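Local coordinates for thioredoxin-like protein (Klebsiella pneumoniae subsp. pneumoniae MGH 78578, PDB 3TY1) that is of unknown function but probably binds carbohydrate, having the supersandwich fold of the galactose mutarotase and aldose 1-epimerase superfamily, at residues 59-64 with 181-186; 96-101 with 132-137; 217-222 with 309-314; 233-238 with 258-263; 264-269 with 367-372. All coordinates share one frame; numbering follows the deposited sequence.

Contact 1: residues 59-64 with 181-186; sequences LTITLS and LRYVPG. With SO4 (sulfate ion), chain I.
Tyr183 is aimed at the strand 60-64 by its first torsion: CG lies opposite the backbone N (chi1 177°), which carries the ring out of its own sheet to Leu59 and Ile61. Ile61 answers with an extended CG1 branch (chi2 172°) that sets CD1 over one face of the ring, 4.1 Å from the Tyr183 centroid, a CH-pi contact that comes closest at Tyr183 CG. The far end of the ring is fixed by polarity. Leu59 N gives an almost straight hydrogen bond to Tyr183 OH at 2.8 Å, and this phenol oxygen is also hydrogen-bonded to the carbonyl of Ser187, so a hydroxyl in a buried place has two backbone partners. Leu59 CD1 lies against the same ring, 3.8 Å from Tyr183 CE1. Further along, the other branch of Ile61 is used: CG2 touches Leu181 CD1 at 4.0 Å, and Leu63 CD2 reaches that methyl more loosely. Branched aliphatic residues suit this inner face because they fill the space between the two sheets without polar needs. Arg182 points away from the contact, paired with Glu180, and makes weak bonds to a sulfate that Arg160 also binds. The two strand axes run nearly antiparallel, 10.4 Å apart, the spacing of two sheets packed face to face in a beta sandwich, here part of the supersandwich of mutarotase-like proteins.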
# COMPACT_ATOMS: atom_id res chain seq x y z
N LEU A 59 -2.39 -23.60 26.71
CA LEU A 59 -1.85 -22.44 26.05
C LEU A 59 -2.95 -21.71 25.28
O LEU A 59 -3.75 -22.34 24.56
CB LEU A 59 -0.76 -22.83 25.08
CG LEU A 59 0.53 -23.47 25.61
CD1 LEU A 59 1.52 -23.72 24.44
CD2 LEU A 59 1.12 -22.56 26.69
N THR A 60 -2.92 -20.39 25.35
CA THR A 60 -3.76 -19.57 24.51
C THR A 60 -2.83 -19.04 23.42
O THR A 60 -1.80 -18.39 23.71
CB THR A 60 -4.51 -18.47 25.27
OG1 THR A 60 -5.49 -19.10 26.10
CG2 THR A 60 -5.27 -17.52 24.27
N ILE A 61 -3.12 -19.40 22.18
CA ILE A 61 -2.21 -19.14 21.08
C ILE A 61 -2.88 -18.24 20.06
O ILE A 61 -3.95 -18.62 19.50
CB ILE A 61 -1.83 -20.47 20.37
CG1 ILE A 61 -1.16 -21.44 21.36
CG2 ILE A 61 -0.97 -20.17 19.10
CD1 ILE A 61 -0.92 -22.90 20.77
N THR A 62 -2.26 -17.09 19.79
CA THR A 62 -2.82 -16.11 18.86
C THR A 62 -1.92 -15.97 17.70
O THR A 62 -0.72 -15.74 17.87
CB THR A 62 -2.99 -14.73 19.52
OG1 THR A 62 -3.83 -14.87 20.66
CG2 THR A 62 -3.60 -13.71 18.54
N LEU A 63 -2.49 -16.10 16.51
CA LEU A 63 -1.71 -15.88 15.28
C LEU A 63 -2.48 -14.95 14.36
O LEU A 63 -3.64 -14.72 14.60
CB LEU A 63 -1.33 -17.19 14.64
CG LEU A 63 -2.30 -18.22 14.15
CD1 LEU A 63 -2.78 -17.74 12.76
CD2 LEU A 63 -1.63 -19.57 14.02
N SER A 64 -1.82 -14.42 13.34
CA SER A 64 -2.46 -13.53 12.39
C SER A 64 -2.36 -14.03 10.95
O SER A 64 -1.28 -14.00 10.37
CB SER A 64 -1.86 -12.12 12.49
OG SER A 64 -2.49 -11.34 11.50
N LEU A 181 0.72 -25.09 12.40
CA LEU A 181 0.89 -25.15 13.85
C LEU A 181 0.01 -26.27 14.40
O LEU A 181 -1.14 -26.41 13.99
CB LEU A 181 0.61 -23.80 14.47
CG LEU A 181 0.65 -23.69 15.99
CD1 LEU A 181 1.06 -22.26 16.41
CD2 LEU A 181 -0.71 -24.11 16.61
N ARG A 182 0.57 -27.08 15.30
CA ARG A 182 -0.14 -28.20 15.92
C ARG A 182 -0.12 -28.02 17.43
O ARG A 182 0.93 -27.71 18.02
CB ARG A 182 0.51 -29.51 15.56
CG ARG A 182 0.69 -29.73 14.10
CD ARG A 182 1.14 -31.18 13.84
NE ARG A 182 1.47 -31.34 12.43
CZ ARG A 182 1.98 -32.44 11.89
NH1 ARG A 182 2.24 -33.51 12.64
NH2 ARG A 182 2.25 -32.46 10.59
N TYR A 183 -1.27 -28.19 18.05
CA TYR A 183 -1.38 -28.02 19.49
C TYR A 183 -2.35 -29.03 20.07
O TYR A 183 -3.46 -29.15 19.58
CB TYR A 183 -1.84 -26.58 19.82
CG TYR A 183 -2.03 -26.40 21.31
CD1 TYR A 183 -0.94 -26.50 22.17
CD2 TYR A 183 -3.26 -26.15 21.85
CE1 TYR A 183 -1.08 -26.40 23.55
CE2 TYR A 183 -3.42 -26.05 23.24
CZ TYR A 183 -2.32 -26.18 24.09
OH TYR A 183 -2.51 -26.07 25.47
N VAL A 184 -1.91 -29.77 21.10
CA VAL A 184 -2.76 -30.68 21.83
C VAL A 184 -3.35 -29.90 23.03
O VAL A 184 -2.61 -29.39 23.88
CB VAL A 184 -2.02 -31.94 22.31
CG1 VAL A 184 -2.97 -32.83 23.15
CG2 VAL A 184 -1.47 -32.72 21.15
N PRO A 185 -4.68 -29.81 23.11
CA PRO A 185 -5.30 -29.09 24.21
C PRO A 185 -4.79 -29.50 25.57
O PRO A 185 -4.63 -30.68 25.83
CB PRO A 185 -6.78 -29.44 24.05
CG PRO A 185 -6.96 -29.42 22.62
CD PRO A 185 -5.69 -30.12 22.07
N GLY A 186 -4.46 -28.53 26.42
CA GLY A 186 -3.89 -28.82 27.75
C GLY A 186 -2.36 -28.94 27.82
O GLY A 186 -1.79 -28.92 28.91
S SO4 I . 1.10 -36.77 10.76
O1 SO4 I . 1.42 -36.76 12.19
O2 SO4 I . 1.68 -37.97 10.17
O3 SO4 I . -0.34 -36.84 10.58
O4 SO4 I . 1.72 -35.65 10.06

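Contact 2: residues 96-101 with 132-137; sequences INLESR and IYTLHG. With SO4 (sulfate ion), chain L.
Leu98 touches Thr134 from a type I beta turn, Asn97 to Ser100, beside the small antiparallel ribbon of strands 126-128 and 131-133. Asn97 shapes this turn: its OD1 takes a weak capping bond from Glu99 N. Leu98 rests CB on the Thr134 side chain, and Leu98 O is 3.4 Å from Thr134 CG2. Glu99, in the one of two conformers described, brings CG to Ile132 CD1 at 4.1 Å, and the bend at chi2 (75°) turns its carboxylate back over Thr134, OE2 to CG2 at 3.6 Å. Two waters donate to OE2 and join the segments, one also donating to Ile132 O, the other to Thr134 OG1. Ser100 gives both N and OG to Asn97 O. Asn97 and Glu99 pack on their counterparts in the second subunit. In the type II turn from Thr134 to Gly137, His136 meets at its ring edge a sulfate, probably from the crystallisation liquor, shared with His211 and possibly marking a pocket: His136 NE2 donates to sulfate O3 at 2.6 Å.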
# COMPACT_ATOMS: atom_id res chain seq x y z
N ILE A 96 1.76 -0.85 5.15
CA ILE A 96 3.22 -0.85 5.37
C ILE A 96 3.87 -0.76 4.03
O ILE A 96 3.45 -1.48 3.12
CB ILE A 96 3.70 -2.17 6.05
CG1 ILE A 96 3.14 -2.25 7.48
CG2 ILE A 96 5.27 -2.28 6.03
CD1 ILE A 96 3.84 -3.21 8.35
N ASN A 97 4.87 0.12 3.89
CA ASN A 97 5.72 0.16 2.70
C ASN A 97 7.08 -0.39 3.15
O ASN A 97 7.83 0.30 3.84
CB ASN A 97 5.87 1.59 2.14
CG ASN A 97 6.75 1.65 0.92
OD1 ASN A 97 7.45 0.68 0.60
ND2 ASN A 97 6.68 2.75 0.18
N LEU A 98 7.36 -1.64 2.80
CA LEU A 98 8.59 -2.33 3.24
C LEU A 98 9.88 -1.65 2.75
O LEU A 98 10.93 -1.72 3.44
CB LEU A 98 8.56 -3.83 2.84
CG LEU A 98 7.48 -4.72 3.47
CD1 LEU A 98 7.42 -6.12 2.72
CD2 LEU A 98 7.69 -4.91 4.99
N GLU A 99 9.78 -0.94 1.62
CA GLU A 99 10.92 -0.21 1.06
C GLU A 99 11.20 1.10 1.80
O GLU A 99 12.30 1.65 1.69
CB GLU A 99 10.72 0.06 -0.44
CG GLU A 99 10.96 -1.17 -1.36
CD GLU A 99 9.85 -2.19 -1.34
OE1 GLU A 99 8.71 -1.87 -0.91
OE2 GLU A 99 10.13 -3.33 -1.78
N SER A 100 10.22 1.61 2.55
CA SER A 100 10.40 2.88 3.23
C SER A 100 11.48 2.78 4.36
O SER A 100 11.91 1.69 4.78
CB SER A 100 9.05 3.42 3.76
OG SER A 100 8.61 2.65 4.82
N ARG A 101 11.96 3.95 4.78
CA ARG A 101 13.06 4.03 5.72
C ARG A 101 14.27 3.21 5.24
O ARG A 101 14.93 2.51 6.03
CB ARG A 101 12.62 3.61 7.13
CG ARG A 101 11.43 4.34 7.66
CD ARG A 101 11.08 3.87 9.07
NE ARG A 101 9.86 4.52 9.55
CZ ARG A 101 9.80 5.63 10.30
NH1 ARG A 101 10.88 6.33 10.66
NH2 ARG A 101 8.63 6.07 10.70
N ILE A 132 15.94 -2.95 -3.85
CA ILE A 132 16.02 -2.96 -2.40
C ILE A 132 15.53 -4.30 -1.90
O ILE A 132 14.38 -4.66 -2.12
CB ILE A 132 15.17 -1.86 -1.77
CG1 ILE A 132 15.62 -0.47 -2.24
CG2 ILE A 132 15.28 -1.92 -0.24
CD1 ILE A 132 14.63 0.67 -1.86
N TYR A 133 16.39 -5.03 -1.21
CA TYR A 133 16.01 -6.22 -0.49
C TYR A 133 15.64 -5.74 0.88
O TYR A 133 16.50 -5.33 1.63
CB TYR A 133 17.18 -7.19 -0.40
CG TYR A 133 17.47 -7.87 -1.71
CD1 TYR A 133 16.78 -9.02 -2.06
CD2 TYR A 133 18.42 -7.35 -2.59
CE1 TYR A 133 17.02 -9.66 -3.27
CE2 TYR A 133 18.68 -7.98 -3.80
CZ TYR A 133 17.98 -9.13 -4.14
OH TYR A 133 18.23 -9.75 -5.32
N THR A 134 14.35 -5.80 1.20
CA THR A 134 13.82 -5.22 2.42
C THR A 134 14.00 -6.15 3.62
O THR A 134 14.10 -7.36 3.46
CB THR A 134 12.36 -4.82 2.21
OG1 THR A 134 11.62 -5.98 1.80
CG2 THR A 134 12.28 -3.73 1.11
N LEU A 135 14.03 -5.55 4.80
CA LEU A 135 14.27 -6.26 6.05
C LEU A 135 13.40 -7.50 6.24
O LEU A 135 12.16 -7.41 6.37
CB LEU A 135 14.04 -5.32 7.26
CG LEU A 135 14.22 -5.92 8.66
CD1 LEU A 135 15.64 -6.48 8.88
CD2 LEU A 135 13.95 -4.84 9.72
N HIS A 136 14.05 -8.64 6.29
CA HIS A 136 13.40 -9.92 6.65
C HIS A 136 12.36 -10.46 5.70
O HIS A 136 11.51 -11.27 6.09
CB HIS A 136 12.85 -9.87 8.11
CG HIS A 136 13.93 -9.85 9.13
ND1 HIS A 136 15.10 -10.56 8.97
CD2 HIS A 136 14.02 -9.24 10.35
CE1 HIS A 136 15.88 -10.38 10.03
NE2 HIS A 136 15.25 -9.59 10.88
N GLY A 137 12.45 -10.07 4.44
CA GLY A 137 11.62 -10.66 3.42
C GLY A 137 10.14 -10.32 3.51
O GLY A 137 9.73 -9.30 4.16
S SO4 L . 16.05 -7.58 14.07
O1 SO4 L . 15.04 -7.00 14.95
O2 SO4 L . 17.21 -8.07 14.86
O3 SO4 L . 15.50 -8.69 13.30
O4 SO4 L . 16.49 -6.54 13.13
O HOH W 1 12.20 -3.96 -3.33
O HOH W 2 9.89 -5.84 -0.43

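Contact 3: residues 217-222 with 309-314; sequences PILEEG and QGYVTG
This is a buried apolar contact in which Leu219, on a connecting loop, plugs against Tyr311 and Val312 at the start of strand 311-318. The loop links strand 204-214 of the mixed sheet to strand 224-229 at the border of the large antiparallel sheet, so the contact sits where two sheets of the supersandwich are joined. Leucine suits the site because its two methyls can serve different neighbours. CD2 lies over one face of the Tyr311 ring, 3.8 Å from its centroid in a CH-pi contact, and is pressed tightly against the strand backbone, 3.4 Å from Val312 CA. CD1 turns to Thr313 CG2 at 4.2 Å. With chi1 at -175°, the tyrosine ring swings across to the loop, where Glu220 CA lies at its edge, in the ring plane. The phenol needs a polar partner in this buried place and finds it in the carbonyl of Gln250; the neighbouring loop amides are badly angled for bonding. Tyr311 OH nonetheless approaches the carbonyl carbon, Glu220 C, to 3.0 Å.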
# COMPACT_ATOMS: atom_id res chain seq x y z
N PRO A 217 7.56 -12.40 31.37
CA PRO A 217 8.28 -12.64 32.63
C PRO A 217 9.45 -13.59 32.57
O PRO A 217 10.04 -13.88 33.61
CB PRO A 217 7.21 -13.27 33.52
CG PRO A 217 6.33 -14.03 32.54
CD PRO A 217 6.38 -13.29 31.24
N ILE A 218 9.77 -14.13 31.39
CA ILE A 218 10.93 -15.03 31.25
C ILE A 218 12.22 -14.23 31.28
O ILE A 218 13.12 -14.53 32.05
CB ILE A 218 10.86 -15.88 29.99
CG1 ILE A 218 9.58 -16.74 30.00
CG2 ILE A 218 12.08 -16.77 29.92
CD1 ILE A 218 9.34 -17.53 28.71
N LEU A 219 12.28 -13.21 30.44
CA LEU A 219 13.46 -12.35 30.34
C LEU A 219 13.45 -11.40 31.52
O LEU A 219 12.41 -10.86 31.88
CB LEU A 219 13.50 -11.57 29.02
CG LEU A 219 14.76 -10.79 28.72
CD1 LEU A 219 15.95 -11.72 28.54
CD2 LEU A 219 14.53 -9.95 27.43
N GLU A 220 14.61 -11.27 32.14
CA GLU A 220 14.87 -10.42 33.29
C GLU A 220 16.38 -10.45 33.52
O GLU A 220 17.10 -11.23 32.89
CB GLU A 220 14.16 -10.95 34.54
CG GLU A 220 14.55 -12.40 34.95
CD GLU A 220 13.78 -12.93 36.13
OE1 GLU A 220 12.81 -12.29 36.56
OE2 GLU A 220 14.15 -14.02 36.63
N GLU A 221 16.85 -9.55 34.37
CA GLU A 221 18.23 -9.56 34.85
C GLU A 221 18.54 -10.95 35.43
O GLU A 221 17.79 -11.44 36.29
CB GLU A 221 18.43 -8.51 35.95
CG GLU A 221 19.87 -8.33 36.35
CD GLU A 221 20.05 -7.15 37.29
OE1 GLU A 221 19.70 -6.00 36.92
OE2 GLU A 221 20.56 -7.37 38.39
N GLY A 222 19.62 -11.56 34.97
CA GLY A 222 20.04 -12.87 35.48
C GLY A 222 19.37 -14.03 34.76
O GLY A 222 19.64 -15.18 35.07
N GLN A 309 11.34 0.81 24.99
CA GLN A 309 12.09 0.69 23.73
C GLN A 309 12.03 -0.71 23.16
O GLN A 309 11.96 -0.88 21.97
CB GLN A 309 13.54 1.09 23.91
CG GLN A 309 14.38 1.11 22.63
CD GLN A 309 14.13 2.34 21.73
OE1 GLN A 309 13.25 3.15 21.99
NE2 GLN A 309 14.91 2.45 20.66
N GLY A 310 12.07 -1.72 24.04
CA GLY A 310 12.09 -3.13 23.65
C GLY A 310 13.03 -3.88 24.57
O GLY A 310 14.24 -3.63 24.58
N TYR A 311 12.44 -4.69 25.45
CA TYR A 311 13.21 -5.57 26.35
C TYR A 311 12.82 -6.99 25.93
O TYR A 311 11.76 -7.50 26.30
CB TYR A 311 12.89 -5.29 27.82
CG TYR A 311 13.76 -6.10 28.78
CD1 TYR A 311 15.14 -5.90 28.83
CD2 TYR A 311 13.21 -7.09 29.58
CE1 TYR A 311 15.96 -6.63 29.71
CE2 TYR A 311 14.01 -7.84 30.49
CZ TYR A 311 15.39 -7.62 30.52
OH TYR A 311 16.21 -8.35 31.35
N VAL A 312 13.66 -7.58 25.08
CA VAL A 312 13.31 -8.80 24.42
C VAL A 312 14.56 -9.52 23.92
O VAL A 312 15.60 -8.90 23.67
CB VAL A 312 12.32 -8.47 23.21
CG1 VAL A 312 12.94 -7.45 22.28
CG2 VAL A 312 11.86 -9.73 22.48
N THR A 313 14.45 -10.84 23.80
CA THR A 313 15.50 -11.62 23.18
C THR A 313 14.92 -12.47 22.07
O THR A 313 13.79 -13.00 22.17
CB THR A 313 16.28 -12.52 24.22
OG1 THR A 313 17.39 -13.16 23.57
CG2 THR A 313 15.37 -13.57 24.82
N GLY A 314 15.69 -12.60 21.01
CA GLY A 314 15.33 -13.48 19.89
C GLY A 314 16.18 -14.70 19.92
O GLY A 314 17.42 -14.58 20.06

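Contact 4: residues 233-238 with 258-263; sequences SPFNDY and EMVFNI
Phe235 and Val260 fit side by side, pointing the same way, with Phe235 CB lodged 3.6 Å from Val260 CB and Val260 CG1 near Phe235 CG and CD1. The ring then reaches Asn262, whose OD1 lies at its edge, in plane, 3.6 Å from Phe235 CD1; ring and amide planes are steeply inclined. Tyr323 stacks on the same ring. On the other face of the sheet from Asn262, the low, rigid Pro234 fills a shallow place beside the Phe261 ring, CB to CE1 at 4.1 Å; the missing N-H costs no bond to Phe261 in this non-hydrogen-bonded pair. Ser233, small and polar, pairs with Asn262 through Ser233 N to Asn262 O and Asn262 N to Ser233 O, the latter 2.8 Å, while a water joins Ser233 OG, Pro234 O and Asn262 ND2. Phe235 N adds one more bond, to Val260 O. Beyond the bend, the extended selenomethionine Met259 pushes CE over a face of the Tyr238 ring, 4.0 Å from its centroid, a CH-pi contact, with SE oblique to the ring at 5.3 Å from the centroid in a Met-aromatic contact. Glu258 O meets the edge of that ring, and Tyr238 OH is hydrogen-bonded to Phe256 O. With Pro234 and Phe261 on one face and Ser233 and Asn262 on the other, this is a short antiparallel pair of the mixed sheet, its connection, residues 239-257, holding no helix or strand.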
# COMPACT_ATOMS: atom_id res chain seq x y z
N SER A 233 30.21 -16.15 17.97
CA SER A 233 30.92 -14.93 17.63
C SER A 233 30.00 -13.73 17.57
O SER A 233 28.79 -13.86 17.30
CB SER A 233 31.65 -15.08 16.29
OG SER A 233 30.76 -15.47 15.27
N PRO A 234 30.53 -12.54 17.88
CA PRO A 234 29.65 -11.39 17.85
C PRO A 234 29.31 -11.01 16.42
O PRO A 234 30.14 -11.19 15.53
CB PRO A 234 30.49 -10.30 18.51
CG PRO A 234 31.85 -10.65 18.23
CD PRO A 234 31.91 -12.15 18.20
N PHE A 235 28.09 -10.48 16.21
CA PHE A 235 27.61 -10.05 14.89
C PHE A 235 28.41 -8.87 14.32
O PHE A 235 28.64 -8.81 13.11
CB PHE A 235 26.11 -9.68 15.01
CG PHE A 235 25.45 -9.42 13.70
CD1 PHE A 235 24.84 -10.46 12.98
CD2 PHE A 235 25.40 -8.12 13.18
CE1 PHE A 235 24.18 -10.20 11.77
CE2 PHE A 235 24.75 -7.85 11.98
CZ PHE A 235 24.15 -8.90 11.26
N ASN A 236 28.82 -7.96 15.21
CA ASN A 236 29.61 -6.76 14.87
C ASN A 236 30.52 -6.39 16.05
O ASN A 236 30.55 -7.08 17.08
CB ASN A 236 28.67 -5.61 14.48
CG ASN A 236 27.64 -5.25 15.59
OD1 ASN A 236 27.77 -5.66 16.74
ND2 ASN A 236 26.64 -4.47 15.22
N ASP A 237 31.28 -5.29 15.90
CA ASP A 237 32.21 -4.84 16.93
C ASP A 237 31.54 -4.49 18.25
O ASP A 237 32.08 -4.78 19.33
CB ASP A 237 33.02 -3.63 16.41
CG ASP A 237 34.07 -4.03 15.35
OD1 ASP A 237 34.51 -5.20 15.28
OD2 ASP A 237 34.46 -3.14 14.56
N TYR A 238 30.34 -3.94 18.16
CA TYR A 238 29.61 -3.54 19.33
C TYR A 238 29.28 -4.74 20.20
O TYR A 238 29.33 -4.61 21.41
CB TYR A 238 28.34 -2.79 18.96
CG TYR A 238 27.54 -2.32 20.14
CD1 TYR A 238 27.99 -1.26 20.93
CD2 TYR A 238 26.32 -2.93 20.47
CE1 TYR A 238 27.25 -0.81 22.04
CE2 TYR A 238 25.59 -2.49 21.58
CZ TYR A 238 26.05 -1.42 22.35
OH TYR A 238 25.32 -0.99 23.43
N GLU A 258 21.17 -3.24 21.15
CA GLU A 258 21.19 -4.69 21.02
C GLU A 258 22.59 -5.23 20.86
O GLU A 258 23.52 -4.52 20.42
CB GLU A 258 20.35 -5.13 19.80
CG GLU A 258 20.91 -4.67 18.46
CD GLU A 258 20.05 -5.05 17.28
OE1 GLU A 258 18.81 -4.89 17.36
OE2 GLU A 258 20.62 -5.46 16.25
N MSE A 259 22.74 -6.51 21.21
CA MSE A 259 23.97 -7.25 20.86
C MSE A 259 23.49 -8.57 20.25
O MSE A 259 22.59 -9.23 20.80
CB MSE A 259 24.89 -7.45 22.06
CG MSE A 259 25.52 -6.18 22.51
SE MSE A 259 26.77 -6.46 23.94
CE MSE A 259 27.32 -4.60 24.14
N VAL A 260 24.01 -8.88 19.08
CA VAL A 260 23.63 -10.08 18.37
C VAL A 260 24.85 -10.99 18.28
O VAL A 260 25.95 -10.48 18.16
CB VAL A 260 23.10 -9.74 16.98
CG1 VAL A 260 22.83 -11.01 16.19
CG2 VAL A 260 21.81 -8.91 17.14
N PHE A 261 24.61 -12.31 18.38
CA PHE A 261 25.67 -13.32 18.30
C PHE A 261 25.27 -14.39 17.31
O PHE A 261 24.08 -14.83 17.24
CB PHE A 261 25.96 -13.91 19.68
CG PHE A 261 26.39 -12.87 20.69
CD1 PHE A 261 27.72 -12.48 20.76
CD2 PHE A 261 25.46 -12.24 21.50
CE1 PHE A 261 28.12 -11.47 21.65
CE2 PHE A 261 25.85 -11.25 22.40
CZ PHE A 261 27.19 -10.88 22.48
N ASN A 262 26.26 -14.79 16.53
CA ASN A 262 26.10 -15.83 15.54
C ASN A 262 26.62 -17.14 16.09
O ASN A 262 27.79 -17.22 16.43
CB ASN A 262 26.85 -15.46 14.29
CG ASN A 262 26.29 -14.23 13.62
OD1 ASN A 262 25.06 -14.04 13.55
ND2 ASN A 262 27.18 -13.39 13.09
N ILE A 263 25.76 -18.16 16.09
CA ILE A 263 26.04 -19.45 16.70
C ILE A 263 26.03 -20.60 15.70
O ILE A 263 25.23 -20.61 14.76
CB ILE A 263 24.99 -19.77 17.80
CG1 ILE A 263 25.18 -18.83 19.00
CG2 ILE A 263 25.07 -21.30 18.23
CD1 ILE A 263 23.98 -18.67 19.95
O HOH W 3 29.98 -13.32 13.75
O HOH W 4 30.08 -18.16 14.88
O HOH W 5 25.30 -6.71 17.61

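Contact 5: residues 264-269 with 367-372; sequences QPLADE and KIQGDN
Leu266 and Asp268 pass the last turn of helix 355-369 in extended conformation, just after strand 259-265 ends; the CA atoms of Asp268 and Ile368 come within 5.7 Å, those of Leu266 and Gln369 within 6.8 Å. The helix ends at Gln369; Gly370, with positive phi, turns the chain into a type II' turn from Gln369 to Asn372, a turn that commonly has glycine in its second position. Ile368 lies against the passing backbone: its CG2 branch is 3.7 Å from Ala267 C, and it also touches Leu266 CB at 4.1 Å. Its beta branch gives a broad side that lies along the extended chain at 266-268. This is a helix terminus packed against a strand extension at the surface of the fold; Pro228 of strand 224-229 also touches Ile368 and Gln369. Leu266 points CD1 into the turn, where it meets Gln369 NE2 at 3.6 Å and Asn372 CB at 3.9 Å. Those two amides brace each other's backbones: Asn372 ND2 donates to Gln369 O at 2.8 Å, and Gln369 NE2 donates to Asn372 O, both from above the carbonyl planes. The bend of Gln369 at chi2 (72°) folds its amide back over the turn, while OE1 accepts from Ile229 N. Asp268, whose CB approaches Ile368 CG1, uses OD1 to accept from Asn270 N and Gln272 N, and OD2 bonds to a methylpentanediol, probably from the crystallisation liquor.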
# COMPACT_ATOMS: atom_id res chain seq x y z
N GLN A 264 26.98 -21.53 15.90
CA GLN A 264 26.98 -22.80 15.19
C GLN A 264 26.56 -23.85 16.21
O GLN A 264 27.34 -24.23 17.11
CB GLN A 264 28.33 -23.11 14.53
CG GLN A 264 28.24 -23.12 13.00
CD GLN A 264 27.26 -24.19 12.47
OE1 GLN A 264 27.04 -25.23 13.11
NE2 GLN A 264 26.68 -23.93 11.30
N PRO A 265 25.31 -24.30 16.13
CA PRO A 265 24.82 -25.24 17.17
C PRO A 265 25.32 -26.68 17.02
O PRO A 265 25.69 -27.07 15.93
CB PRO A 265 23.31 -25.22 16.96
CG PRO A 265 23.16 -24.96 15.52
CD PRO A 265 24.23 -23.97 15.19
N LEU A 266 25.34 -27.43 18.12
CA LEU A 266 25.59 -28.88 18.12
C LEU A 266 24.22 -29.56 18.12
O LEU A 266 23.22 -28.96 18.53
CB LEU A 266 26.36 -29.30 19.35
CG LEU A 266 27.80 -28.80 19.40
CD1 LEU A 266 28.32 -28.91 20.83
CD2 LEU A 266 28.66 -29.58 18.38
N ALA A 267 24.16 -30.78 17.62
CA ALA A 267 22.89 -31.54 17.51
C ALA A 267 23.08 -32.94 18.07
O ALA A 267 24.18 -33.41 18.11
CB ALA A 267 22.46 -31.64 16.05
N ASP A 268 21.99 -33.61 18.47
CA ASP A 268 22.06 -35.02 18.87
C ASP A 268 22.20 -35.86 17.58
O ASP A 268 22.24 -35.31 16.47
CB ASP A 268 20.83 -35.41 19.75
CG ASP A 268 19.48 -35.43 18.99
OD1 ASP A 268 19.41 -35.38 17.74
OD2 ASP A 268 18.45 -35.53 19.68
N GLU A 269 22.21 -37.18 17.70
CA GLU A 269 22.41 -38.08 16.55
C GLU A 269 21.26 -38.09 15.54
O GLU A 269 21.41 -38.61 14.45
CB GLU A 269 22.72 -39.52 17.00
CG GLU A 269 21.51 -40.33 17.55
CD GLU A 269 21.53 -40.50 19.05
OE1 GLU A 269 21.34 -39.47 19.75
OE2 GLU A 269 21.74 -41.66 19.51
N LYS A 367 23.87 -32.73 27.85
CA LYS A 367 24.16 -34.02 27.23
C LYS A 367 24.61 -33.86 25.76
O LYS A 367 25.53 -34.52 25.32
CB LYS A 367 22.95 -34.95 27.31
CG LYS A 367 23.18 -36.33 26.72
CD LYS A 367 22.09 -37.32 27.10
CE LYS A 367 22.43 -38.73 26.63
NZ LYS A 367 21.35 -39.67 27.01
N ILE A 368 23.93 -33.00 25.00
CA ILE A 368 24.29 -32.73 23.59
C ILE A 368 25.66 -32.02 23.51
O ILE A 368 26.48 -32.35 22.66
CB ILE A 368 23.21 -31.89 22.86
CG1 ILE A 368 21.89 -32.67 22.77
CG2 ILE A 368 23.66 -31.55 21.43
CD1 ILE A 368 20.72 -31.83 22.28
N GLN A 369 25.89 -31.08 24.43
CA GLN A 369 27.17 -30.38 24.52
C GLN A 369 28.28 -31.35 24.83
O GLN A 369 29.37 -31.21 24.29
CB GLN A 369 27.14 -29.30 25.61
CG GLN A 369 28.39 -28.40 25.68
CD GLN A 369 28.49 -27.43 24.52
OE1 GLN A 369 27.56 -26.69 24.25
NE2 GLN A 369 29.65 -27.39 23.85
N GLY A 370 28.00 -32.28 25.75
CA GLY A 370 28.95 -33.33 26.13
C GLY A 370 30.29 -32.75 26.51
O GLY A 370 30.34 -31.77 27.27
N ASP A 371 31.37 -33.31 25.95
CA ASP A 371 32.72 -32.78 26.14
C ASP A 371 33.23 -31.77 25.09
O ASP A 371 34.42 -31.41 25.11
CB ASP A 371 33.73 -33.95 26.25
CG ASP A 371 33.52 -34.80 27.50
OD1 ASP A 371 32.96 -34.27 28.49
OD2 ASP A 371 33.92 -35.98 27.49
N ASN A 372 32.37 -31.31 24.18
CA ASN A 372 32.80 -30.33 23.16
C ASN A 372 33.00 -28.98 23.86
O ASN A 372 32.18 -28.58 24.69
CB ASN A 372 31.78 -30.20 22.02
CG ASN A 372 31.44 -31.54 21.36
OD1 ASN A 372 32.14 -32.01 20.47
ND2 ASN A 372 30.32 -32.15 21.78

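Contact 2 falls within the chain interval spanned by contact 1, yet the two lie on opposite sides of the chain's centre, about 30 Å apart between centres. Contact 4 likewise falls within the interval of contact 3, and these two centres are about 17 Å apart. Contacts 3, 4 and 5 all reach the mixed sheet; contacts 4 and 5 share strand 259-265 in adjoining pieces, contacts 3 and 5 interleave along the sequence, and contact 5 ties helix 355-369 back to the end of strand 259-265. Contact 1 stands apart, joining the six-stranded sheet to the ten-stranded one. Contacts 2, 3 and 4 reach the second subunit, and contact 2 the third as well, linking this fold to its assembly.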